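Long-range contacts in ebony (Drosophila melanogaster, PDB 6DYS), which probably joins beta-alanine to dopamine and related amines, this chain being the C-terminal domain, which holds the beta-alanyl-dopamine product: residues E32-P37 with D199-Q204; F79-E84 with I119-M124; F102-I107 with G158-N163. One frame throughout, in Å; residues are numbered along the deposited sequence.

How the contacts relate
From the N terminus the chain meets residues 32-37 first, in the loop after helix 14-25, and they are rejoined only near the end by 199-204: contact 1 closes a loop of 161 intervening residues. The other two contacts nest inside it. Contact 2 opens at the end of strand 71-80 and closes on strand 119-127, but before that happens helix 93-111 has begun contact 3, which closes later on strand 158-163, so contacts 2 and 3 cross. They touch where strands 119-127 and 158-163 lie side by side. Contact 1, about 20 Å from contact 3 between centres, joins two loops, yet all three reach the same beta-alanyl-dopamine.

Contact 1 (E32-P37 with D199-Q204); sequences EQWLKP and DAPDEQ. With HJ1 (N-[2-(3,4-dihydroxyphenyl)ethyl]-beta-alaninamide), chain C.
Trp34 meets Ala200 and Gln204 across the contact. The short 3-10 turn begins with Glu32, which does not touch residues 199-204 and binds the beta-alanyl-dopamine instead: each catechol hydroxyl donates to its own carboxylate oxygen, O13 of HJ1 to Glu32 OE2 at 2.6 Å and O15 to Glu32 OE1 at 2.5 Å. Tyr44 OH adds a second hydrogen bond to OE2. Gln33 comes next, its CG lying over one face of the Trp34 indole because chi1 (69°) sets it between the backbone N and the carbonyl carbon; its amide NE2 bonds to Asp30 O. Over the opposite face of the indole, Ala200 CB makes a CH-pi contact, 3.6 Å from the centroid of the five-membered ring, and Asp199 CB approaches Trp34 CE3 at 3.8 Å. Pro201 CD touches Trp34 CZ2 at 3.7 Å. At the ring's edge Trp34 NE1 donates to Gln204 OE1 over 2.8 Å, the donor sitting in the carbonyl plane on a lone pair, with an N-H...O angle of 149°. The Gln204 amide turns its NE2 to Asp30 O, the carbonyl that also takes Gln33. The indole is thus clasped on both faces and tied at its nitrogen, which fixes its rotation; the chemistry implies that the two loops are joined by a polar and an apolar grip on one indole, in the same 3-10 turn whose first residue binds the catechol.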
loop_
_atom_site.group_PDB
_atom_site.type_symbol
_atom_site.label_atom_id
_atom_site.label_comp_id
_atom_site.label_asym_id
_atom_site.label_seq_id
_atom_site.Cartn_x
_atom_site.Cartn_y
_atom_site.Cartn_z
ATOM N N GLU A 32 -10.924 6.524 2.411
ATOM C CA GLU A 32 -11.942 6.791 1.397
ATOM C C GLU A 32 -13.359 6.740 1.939
ATOM O O GLU A 32 -14.251 7.355 1.345
ATOM C CB GLU A 32 -11.858 5.784 0.249
ATOM C CG GLU A 32 -10.628 5.877 -0.590
ATOM C CD GLU A 32 -9.530 4.979 -0.092
ATOM O OE1 GLU A 32 -8.969 5.270 0.986
ATOM O OE2 GLU A 32 -9.237 3.973 -0.774
ATOM N N GLN A 33 -13.600 5.995 3.023
ATOM C CA GLN A 33 -14.958 5.880 3.539
ATOM C C GLN A 33 -15.533 7.243 3.887
ATOM O O GLN A 33 -16.751 7.441 3.815
ATOM C CB GLN A 33 -14.988 4.961 4.761
ATOM C CG GLN A 33 -14.305 5.535 5.987
ATOM C CD GLN A 33 -14.403 4.616 7.194
ATOM O OE1 GLN A 33 -15.464 4.066 7.487
ATOM N NE2 GLN A 33 -13.294 4.444 7.894
ATOM N N TRP A 34 -14.676 8.194 4.242
ATOM C CA TRP A 34 -15.119 9.530 4.605
ATOM C C TRP A 34 -15.286 10.449 3.398
ATOM O O TRP A 34 -15.819 11.552 3.550
ATOM C CB TRP A 34 -14.136 10.134 5.611
ATOM C CG TRP A 34 -13.867 9.205 6.749
ATOM C CD1 TRP A 34 -12.711 8.527 7.002
ATOM C CD2 TRP A 34 -14.790 8.825 7.780
ATOM N NE1 TRP A 34 -12.852 7.754 8.131
ATOM C CE2 TRP A 34 -14.118 7.921 8.627
ATOM C CE3 TRP A 34 -16.116 9.165 8.068
ATOM C CZ2 TRP A 34 -14.728 7.353 9.744
ATOM C CZ3 TRP A 34 -16.717 8.604 9.175
ATOM C CH2 TRP A 34 -16.022 7.708 10.003
ATOM N N LEU A 35 -14.848 10.022 2.216
ATOM C CA LEU A 35 -15.007 10.779 0.982
ATOM C C LEU A 35 -16.265 10.389 0.215
ATOM O O LEU A 35 -16.537 10.975 -0.839
ATOM C CB LEU A 35 -13.776 10.590 0.080
ATOM C CG LEU A 35 -12.411 10.938 0.679
ATOM C CD1 LEU A 35 -11.295 10.429 -0.206
ATOM C CD2 LEU A 35 -12.267 12.429 0.882
ATOM N N LYS A 36 -17.016 9.405 0.708
ATOM C CA LYS A 36 -18.298 9.066 0.108
ATOM C C LYS A 36 -19.205 10.293 0.090
ATOM O O LYS A 36 -19.183 11.102 1.028
ATOM C CB LYS A 36 -18.974 7.932 0.881
ATOM C CG LYS A 36 -18.336 6.572 0.702
ATOM C CD LYS A 36 -19.136 5.520 1.454
ATOM C CE LYS A 36 -18.569 4.127 1.253
ATOM N NZ LYS A 36 -19.449 3.112 1.902
ATOM N N PRO A 37 -20.023 10.468 -0.957
ATOM C CA PRO A 37 -20.149 9.531 -2.079
ATOM C C PRO A 37 -19.163 9.816 -3.207
ATOM O O PRO A 37 -18.345 10.735 -3.101
ATOM C CB PRO A 37 -21.574 9.773 -2.548
ATOM C CG PRO A 37 -21.738 11.267 -2.344
ATOM C CD PRO A 37 -20.932 11.619 -1.106
ATOM N N ASP A 199 -14.846 13.786 9.620
ATOM C CA ASP A 199 -15.841 13.001 10.338
ATOM C C ASP A 199 -15.263 11.742 10.973
ATOM O O ASP A 199 -15.959 11.094 11.762
ATOM C CB ASP A 199 -16.988 12.630 9.398
ATOM C CG ASP A 199 -17.834 13.825 9.023
ATOM O OD1 ASP A 199 -17.914 14.770 9.837
ATOM O OD2 ASP A 199 -18.418 13.821 7.921
ATOM N N ALA A 200 -14.021 11.385 10.654
ATOM C CA ALA A 200 -13.408 10.211 11.251
ATOM C C ALA A 200 -13.163 10.438 12.741
ATOM O O ALA A 200 -12.875 11.561 13.167
ATOM C CB ALA A 200 -12.087 9.885 10.559
ATOM N N PRO A 201 -13.255 9.385 13.554
ATOM C CA PRO A 201 -12.935 9.532 14.977
ATOM C C PRO A 201 -11.472 9.895 15.161
ATOM O O PRO A 201 -10.626 9.634 14.302
ATOM C CB PRO A 201 -13.243 8.149 15.561
ATOM C CG PRO A 201 -13.075 7.222 14.409
ATOM C CD PRO A 201 -13.534 7.983 13.195
ATOM N N ASP A 202 -11.181 10.516 16.307
ATOM C CA ASP A 202 -9.807 10.908 16.604
ATOM C C ASP A 202 -8.873 9.707 16.594
ATOM O O ASP A 202 -7.675 9.852 16.320
ATOM C CB ASP A 202 -9.742 11.610 17.960
ATOM C CG ASP A 202 -10.429 12.960 17.950
ATOM O OD1 ASP A 202 -10.991 13.338 16.905
ATOM O OD2 ASP A 202 -10.407 13.639 18.994
ATOM N N GLU A 203 -9.408 8.517 16.866
ATOM C CA GLU A 203 -8.611 7.310 16.995
ATOM C C GLU A 203 -8.139 6.758 15.658
ATOM O O GLU A 203 -7.263 5.887 15.646
ATOM C CB GLU A 203 -9.412 6.235 17.745
ATOM C CG GLU A 203 -9.700 6.559 19.222
ATOM C CD GLU A 203 -10.756 7.651 19.425
ATOM O OE1 GLU A 203 -11.625 7.828 18.540
ATOM O OE2 GLU A 203 -10.709 8.337 20.474
ATOM N N GLN A 204 -8.691 7.220 14.539
ATOM C CA GLN A 204 -8.229 6.753 13.237
ATOM C C GLN A 204 -6.962 7.508 12.862
ATOM O O GLN A 204 -6.977 8.740 12.731
ATOM C CB GLN A 204 -9.294 6.926 12.158
ATOM C CG GLN A 204 -8.785 6.481 10.788
ATOM C CD GLN A 204 -9.808 6.613 9.680
ATOM O OE1 GLN A 204 -10.998 6.798 9.927
ATOM N NE2 GLN A 204 -9.343 6.508 8.442
HETATM C C02 HJ1 C . 0.259 -1.138 3.592
HETATM C C03 HJ1 C . 0.006 0.083 2.715
HETATM C C04 HJ1 C . -1.226 -0.135 1.769
HETATM C C07 HJ1 C . -2.022 2.252 2.174
HETATM C C08 HJ1 C . -1.892 3.374 1.083
HETATM C C09 HJ1 C . -3.171 3.693 0.430
HETATM C C10 HJ1 C . -3.212 3.926 -0.954
HETATM C C11 HJ1 C . -4.431 4.236 -1.584
HETATM C C12 HJ1 C . -5.593 4.307 -0.844
HETATM C C14 HJ1 C . -5.549 4.070 0.546
HETATM C C16 HJ1 C . -4.328 3.761 1.172
HETATM N N01 HJ1 C . 1.674 -1.249 3.977
HETATM N N06 HJ1 C . -2.189 0.950 1.529
HETATM O O05 HJ1 C . -1.388 -1.155 1.247
HETATM O O13 HJ1 C . -6.839 4.624 -1.501
HETATM O O15 HJ1 C . -6.813 4.142 1.389
#

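Contact 2 (F79-E84 with I119-M124); sequences FDARNE and ILHSFM. With HJ1 (N-[2-(3,4-dihydroxyphenyl)ethyl]-beta-alaninamide), chain C.
Phe79 and His121 form a hydrogen-bonded antiparallel pair near the end of strand 71-80, followed by the non-hydrogen-bonded pair Asp80-Leu120, in a mixed sheet whose strand order fits the fold of GNAT (GCN5-related) N-acetyltransferases. Phe79 N donates to His121 O at 3.0 Å and His121 N to Phe79 O at 2.6 Å. One residue beyond the strand end, Ala81 N still reaches Ile119 O over 2.8 Å in an almost straight bond (176°). On the Phe79 and His121 side of the sheet, the rings of Phe79 and Phe123 lie nearly parallel (12°) but are slid so far that they barely overlap, their centroids 5.3 Å apart; Phe79 CD2 against Phe123 CE2 makes the touch. An alanine in place of Phe123 would probably leave the Phe79 ring without its aromatic neighbour at CD2 and open a gap there. The His121 imidazole is approached at its edge by Glu84, whose carboxylate is nearly coplanar with it; the modelled 2.3 Å from His121 ND1 to Glu84 OE2 is doubtfully short. Further out, His121 NE2 bonds to Glu104, and Leu55 of helix 41-58 packs on Phe79. Ile119 CD1 lies over a face of the Arg82 guanidinium, which Asp109 and Arg108 O hold in place. Phe123 and Met124 both face Leu77, a classic beta bulge. Asp80 OD2 accepts from Asn117 N, while Asp80 OD1, accepting from Arg82 N in an Asx turn, also takes a water's hydrogen at 2.6 Å, and the same water accepts from Ile119 N.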
loop_
_atom_site.group_PDB
_atom_site.type_symbol
_atom_site.label_atom_id
_atom_site.label_comp_id
_atom_site.label_asym_id
_atom_site.label_seq_id
_atom_site.Cartn_x
_atom_site.Cartn_y
_atom_site.Cartn_z
ATOM N N PHE A 79 7.381 0.326 -5.227
ATOM C CA PHE A 79 8.224 1.139 -6.088
ATOM C C PHE A 79 9.417 1.618 -5.277
ATOM O O PHE A 79 9.361 1.684 -4.045
ATOM C CB PHE A 79 7.490 2.366 -6.639
ATOM C CG PHE A 79 6.682 2.103 -7.876
ATOM C CD1 PHE A 79 7.275 1.590 -9.019
ATOM C CD2 PHE A 79 5.330 2.401 -7.905
ATOM C CE1 PHE A 79 6.532 1.361 -10.158
ATOM C CE2 PHE A 79 4.583 2.179 -9.042
ATOM C CZ PHE A 79 5.182 1.655 -10.172
ATOM N N ASP A 80 10.497 1.947 -5.972
ATOM C CA ASP A 80 11.484 2.855 -5.407
ATOM C C ASP A 80 10.782 4.172 -5.122
ATOM O O ASP A 80 10.206 4.781 -6.030
ATOM C CB ASP A 80 12.654 3.045 -6.379
ATOM C CG ASP A 80 13.747 3.974 -5.839
ATOM O OD1 ASP A 80 13.497 4.789 -4.921
ATOM O OD2 ASP A 80 14.880 3.883 -6.348
ATOM N N ALA A 81 10.803 4.594 -3.856
ATOM C CA ALA A 81 10.066 5.794 -3.469
ATOM C C ALA A 81 10.518 7.023 -4.250
ATOM O O ALA A 81 9.721 7.936 -4.483
ATOM C CB ALA A 81 10.213 6.042 -1.969
ATOM N N ARG A 82 11.780 7.066 -4.672
ATOM C CA ARG A 82 12.304 8.196 -5.425
ATOM C C ARG A 82 12.259 7.968 -6.932
ATOM O O ARG A 82 12.875 8.728 -7.684
ATOM C CB ARG A 82 13.731 8.507 -4.974
ATOM C CG ARG A 82 13.863 8.696 -3.474
ATOM C CD ARG A 82 15.103 9.507 -3.143
ATOM N NE ARG A 82 15.294 9.672 -1.706
ATOM C CZ ARG A 82 14.604 10.522 -0.954
ATOM N NH1 ARG A 82 14.855 10.613 0.345
ATOM N NH2 ARG A 82 13.662 11.279 -1.501
ATOM N N ASN A 83 11.532 6.953 -7.386
ATOM C CA ASN A 83 11.494 6.601 -8.801
ATOM C C ASN A 83 10.129 5.996 -9.125
ATOM O O ASN A 83 10.019 4.885 -9.642
ATOM C CB ASN A 83 12.638 5.646 -9.149
ATOM C CG ASN A 83 12.925 5.581 -10.647
ATOM O OD1 ASN A 83 12.516 6.453 -11.412
ATOM N ND2 ASN A 83 13.645 4.544 -11.064
ATOM N N GLU A 84 9.068 6.732 -8.807
ATOM C CA GLU A 84 7.660 6.388 -8.944
ATOM C C GLU A 84 7.040 7.099 -10.137
ATOM O O GLU A 84 7.365 8.259 -10.404
ATOM C CB GLU A 84 6.884 6.774 -7.684
ATOM C CG GLU A 84 7.213 5.932 -6.486
ATOM C CD GLU A 84 6.170 6.050 -5.399
ATOM O OE1 GLU A 84 5.325 6.969 -5.475
ATOM O OE2 GLU A 84 6.190 5.210 -4.478
ATOM N N ILE A 119 14.958 3.597 -0.872
ATOM C CA ILE A 119 13.691 3.559 -0.163
ATOM C C ILE A 119 12.735 2.682 -0.959
ATOM O O ILE A 119 12.220 3.098 -2.004
ATOM C CB ILE A 119 13.116 4.968 0.031
ATOM C CG1 ILE A 119 14.167 5.925 0.605
ATOM C CG2 ILE A 119 11.952 4.934 0.949
ATOM C CD1 ILE A 119 13.663 7.347 0.669
ATOM N N LEU A 120 12.491 1.466 -0.473
ATOM C CA LEU A 120 11.476 0.603 -1.070
ATOM C C LEU A 120 10.113 1.035 -0.550
ATOM O O LEU A 120 9.802 0.850 0.633
ATOM C CB LEU A 120 11.744 -0.864 -0.752
ATOM C CG LEU A 120 10.776 -1.813 -1.467
ATOM C CD1 LEU A 120 10.943 -1.711 -2.983
ATOM C CD2 LEU A 120 10.932 -3.250 -0.981
ATOM N N HIS A 121 9.311 1.634 -1.420
ATOM C CA HIS A 121 8.001 2.151 -1.044
ATOM C C HIS A 121 6.980 1.034 -1.199
ATOM O O HIS A 121 6.629 0.659 -2.321
ATOM C CB HIS A 121 7.619 3.352 -1.907
ATOM C CG HIS A 121 6.382 4.060 -1.442
ATOM N ND1 HIS A 121 5.592 4.814 -2.284
ATOM C CD2 HIS A 121 5.812 4.143 -0.216
ATOM C CE1 HIS A 121 4.583 5.323 -1.599
ATOM N NE2 HIS A 121 4.692 4.932 -0.342
ATOM N N SER A 122 6.512 0.495 -0.078
ATOM C CA SER A 122 5.404 -0.457 -0.087
ATOM C C SER A 122 4.124 0.369 -0.092
ATOM O O SER A 122 3.644 0.798 0.961
ATOM C CB SER A 122 5.482 -1.395 1.113
ATOM O OG SER A 122 4.317 -2.201 1.215
ATOM N N PHE A 123 3.571 0.618 -1.280
ATOM C CA PHE A 123 2.489 1.588 -1.390
ATOM C C PHE A 123 1.104 0.959 -1.470
ATOM O O PHE A 123 0.120 1.635 -1.155
ATOM C CB PHE A 123 2.720 2.515 -2.595
ATOM C CG PHE A 123 2.489 1.869 -3.936
ATOM C CD1 PHE A 123 1.283 2.033 -4.597
ATOM C CD2 PHE A 123 3.493 1.141 -4.557
ATOM C CE1 PHE A 123 1.066 1.460 -5.836
ATOM C CE2 PHE A 123 3.287 0.567 -5.802
ATOM C CZ PHE A 123 2.068 0.730 -6.442
ATOM N N MET A 124 0.998 -0.304 -1.861
ATOM C CA MET A 124 -0.294 -0.970 -1.885
ATOM C C MET A 124 -0.097 -2.438 -1.567
ATOM O O MET A 124 0.873 -3.060 -2.012
ATOM C CB MET A 124 -1.003 -0.814 -3.237
ATOM C CG MET A 124 -1.742 0.510 -3.379
ATOM S SD MET A 124 -3.231 0.420 -4.380
ATOM C CE MET A 124 -2.682 1.252 -5.863
HETATM C C02 HJ1 C . 0.259 -1.138 3.592
HETATM C C03 HJ1 C . 0.006 0.083 2.715
HETATM C C04 HJ1 C . -1.226 -0.135 1.769
HETATM C C07 HJ1 C . -2.022 2.252 2.174
HETATM C C08 HJ1 C . -1.892 3.374 1.083
HETATM C C09 HJ1 C . -3.171 3.693 0.430
HETATM C C10 HJ1 C . -3.212 3.926 -0.954
HETATM C C11 HJ1 C . -4.431 4.236 -1.584
HETATM C C12 HJ1 C . -5.593 4.307 -0.844
HETATM C C14 HJ1 C . -5.549 4.070 0.546
HETATM C C16 HJ1 C . -4.328 3.761 1.172
HETATM N N01 HJ1 C . 1.674 -1.249 3.977
HETATM N N06 HJ1 C . -2.189 0.950 1.529
HETATM O O05 HJ1 C . -1.388 -1.155 1.247
HETATM O O13 HJ1 C . -6.839 4.624 -1.501
HETATM O O15 HJ1 C . -6.813 4.142 1.389
HETATM O O HOH W 1 15.267 5.406 -3.071
#

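Contact 3 (F102-I107 with G158-N163); sequences FCEGPI and GIFTTN. With HJ1 (N-[2-(3,4-dihydroxyphenyl)ethyl]-beta-alaninamide), chain C.
Glu104, Phe160 and Thr162 account for most of the surface buried where helix 93-111 lies against strand 158-163. The two short segments run roughly antiparallel, at 150°, with axes 9.3 Å apart, and Glu104 spans the interval with a chain extended beyond CG. Its aliphatic part does apolar work: Glu104 CB comes within 3.7 Å of Phe160 CE2, and CG lies just as near, the side chain crossing the ring aslant. Its carboxylate does polar work, for Thr162 OG1 donates to Glu104 OE2 at 2.5 Å, meeting it on the anti side and 20° out of the carboxylate plane. His121 NE2 grips the same oxygen, so this buried acceptor has two hydrogen-bonding partners from adjacent strands. Phe160 and Thr162 both turn toward the helix, and Val208 of strand 205-212 touches both of them. Thr161, between them, points the other way, its OG1 anti to the backbone N; there it accepts from the ligand amine, HJ1 N01, at 2.8 Å, while also bonding to Ser122 O of the neighbouring strand. Asn163 OD1 takes the same amine, also at 2.8 Å. One strand thus serves a helix on one side and the beta-alanyl end of the ligand on the other, consistent with the GNAT fold, in which the parallel pair of central strands, here 119-127 and 158-163, borders the acyl-binding cleft.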
loop_
_atom_site.group_PDB
_atom_site.type_symbol
_atom_site.label_atom_id
_atom_site.label_comp_id
_atom_site.label_asym_id
_atom_site.label_seq_id
_atom_site.Cartn_x
_atom_site.Cartn_y
_atom_site.Cartn_z
ATOM N N PHE A 102 1.367 14.290 2.021
ATOM C CA PHE A 102 1.458 15.139 3.208
ATOM C C PHE A 102 2.110 14.388 4.367
ATOM O O PHE A 102 2.942 14.945 5.099
ATOM C CB PHE A 102 0.048 15.630 3.570
ATOM C CG PHE A 102 -0.066 16.285 4.924
ATOM C CD1 PHE A 102 -0.284 15.525 6.069
ATOM C CD2 PHE A 102 -0.017 17.667 5.044
ATOM C CE1 PHE A 102 -0.404 16.133 7.317
ATOM C CE2 PHE A 102 -0.135 18.278 6.281
ATOM C CZ PHE A 102 -0.335 17.511 7.421
ATOM N N CYS A 103 1.755 13.111 4.539
ATOM C CA CYS A 103 2.364 12.309 5.594
ATOM C C CYS A 103 3.791 11.909 5.243
ATOM O O CYS A 103 4.676 11.929 6.105
ATOM C CB CYS A 103 1.523 11.061 5.858
ATOM S SG CYS A 103 -0.167 11.393 6.399
ATOM N N GLU A 104 4.034 11.532 3.990
ATOM C CA GLU A 104 5.304 10.917 3.630
ATOM C C GLU A 104 6.344 11.922 3.172
ATOM O O GLU A 104 7.524 11.779 3.514
ATOM C CB GLU A 104 5.098 9.888 2.516
ATOM C CG GLU A 104 4.348 8.660 2.950
ATOM C CD GLU A 104 3.904 7.791 1.781
ATOM O OE1 GLU A 104 4.061 8.223 0.616
ATOM O OE2 GLU A 104 3.401 6.671 2.035
ATOM N N GLY A 105 5.923 12.920 2.390
ATOM C CA GLY A 105 6.820 13.816 1.704
ATOM C C GLY A 105 7.877 14.427 2.597
ATOM O O GLY A 105 9.077 14.208 2.399
ATOM N N PRO A 106 7.450 15.215 3.597
ATOM C CA PRO A 106 8.425 15.842 4.513
ATOM C C PRO A 106 9.431 14.873 5.105
ATOM O O PRO A 106 10.629 15.177 5.143
ATOM C CB PRO A 106 7.527 16.454 5.598
ATOM C CG PRO A 106 6.259 16.795 4.870
ATOM C CD PRO A 106 6.071 15.680 3.860
ATOM N N ILE A 107 8.973 13.704 5.559
ATOM C CA ILE A 107 9.865 12.749 6.208
ATOM C C ILE A 107 10.779 12.092 5.188
ATOM O O ILE A 107 11.990 11.954 5.413
ATOM C CB ILE A 107 9.032 11.709 6.975
ATOM C CG1 ILE A 107 8.402 12.350 8.211
ATOM C CG2 ILE A 107 9.872 10.509 7.329
ATOM C CD1 ILE A 107 7.325 11.510 8.838
ATOM N N GLY A 158 15.860 0.367 3.151
ATOM C CA GLY A 158 14.759 0.176 4.076
ATOM C C GLY A 158 13.434 0.207 3.351
ATOM O O GLY A 158 13.352 0.542 2.162
ATOM N N ILE A 159 12.390 -0.133 4.100
ATOM C CA ILE A 159 11.032 -0.250 3.588
ATOM C C ILE A 159 10.199 0.885 4.169
ATOM O O ILE A 159 10.168 1.082 5.390
ATOM C CB ILE A 159 10.423 -1.620 3.929
ATOM C CG1 ILE A 159 11.265 -2.733 3.317
ATOM C CG2 ILE A 159 8.974 -1.703 3.435
ATOM C CD1 ILE A 159 10.952 -4.111 3.864
ATOM N N PHE A 160 9.522 1.620 3.291
ATOM C CA PHE A 160 8.779 2.827 3.628
ATOM C C PHE A 160 7.316 2.607 3.279
ATOM O O PHE A 160 7.003 2.171 2.166
ATOM C CB PHE A 160 9.349 4.012 2.846
ATOM C CG PHE A 160 8.837 5.353 3.268
ATOM C CD1 PHE A 160 8.902 5.757 4.587
ATOM C CD2 PHE A 160 8.332 6.236 2.321
ATOM C CE1 PHE A 160 8.457 7.011 4.959
ATOM C CE2 PHE A 160 7.878 7.490 2.688
ATOM C CZ PHE A 160 7.942 7.879 4.012
ATOM N N THR A 161 6.424 2.896 4.220
ATOM C CA THR A 161 5.007 2.700 3.949
ATOM C C THR A 161 4.190 3.559 4.906
ATOM O O THR A 161 4.652 3.911 5.996
ATOM C CB THR A 161 4.615 1.215 4.074
ATOM O OG1 THR A 161 3.307 1.004 3.526
ATOM C CG2 THR A 161 4.625 0.759 5.524
ATOM N N THR A 162 2.983 3.913 4.473
ATOM C CA THR A 162 1.989 4.547 5.332
ATOM C C THR A 162 0.852 3.561 5.549
ATOM O O THR A 162 0.184 3.157 4.592
ATOM C CB THR A 162 1.457 5.843 4.723
ATOM O OG1 THR A 162 2.557 6.698 4.427
ATOM C CG2 THR A 162 0.544 6.559 5.702
ATOM N N ASN A 163 0.642 3.167 6.796
ATOM C CA ASN A 163 -0.403 2.216 7.130
ATOM C C ASN A 163 -1.611 2.984 7.638
ATOM O O ASN A 163 -1.491 3.816 8.544
ATOM C CB ASN A 163 0.090 1.200 8.162
ATOM C CG ASN A 163 1.104 0.231 7.574
ATOM O OD1 ASN A 163 0.876 -0.353 6.519
ATOM N ND2 ASN A 163 2.230 0.063 8.250
HETATM C C02 HJ1 C . 0.259 -1.138 3.592
HETATM C C03 HJ1 C . 0.006 0.083 2.715
HETATM C C04 HJ1 C . -1.226 -0.135 1.769
HETATM C C07 HJ1 C . -2.022 2.252 2.174
HETATM C C08 HJ1 C . -1.892 3.374 1.083
HETATM C C09 HJ1 C . -3.171 3.693 0.430
HETATM C C10 HJ1 C . -3.212 3.926 -0.954
HETATM C C11 HJ1 C . -4.431 4.236 -1.584
HETATM C C12 HJ1 C . -5.593 4.307 -0.844
HETATM C C14 HJ1 C . -5.549 4.070 0.546
HETATM C C16 HJ1 C . -4.328 3.761 1.172
HETATM N N01 HJ1 C . 1.674 -1.249 3.977
HETATM N N06 HJ1 C . -2.189 0.950 1.529
HETATM O O05 HJ1 C . -1.388 -1.155 1.247
HETATM O O13 HJ1 C . -6.839 4.624 -1.501
HETATM O O15 HJ1 C . -6.813 4.142 1.389
#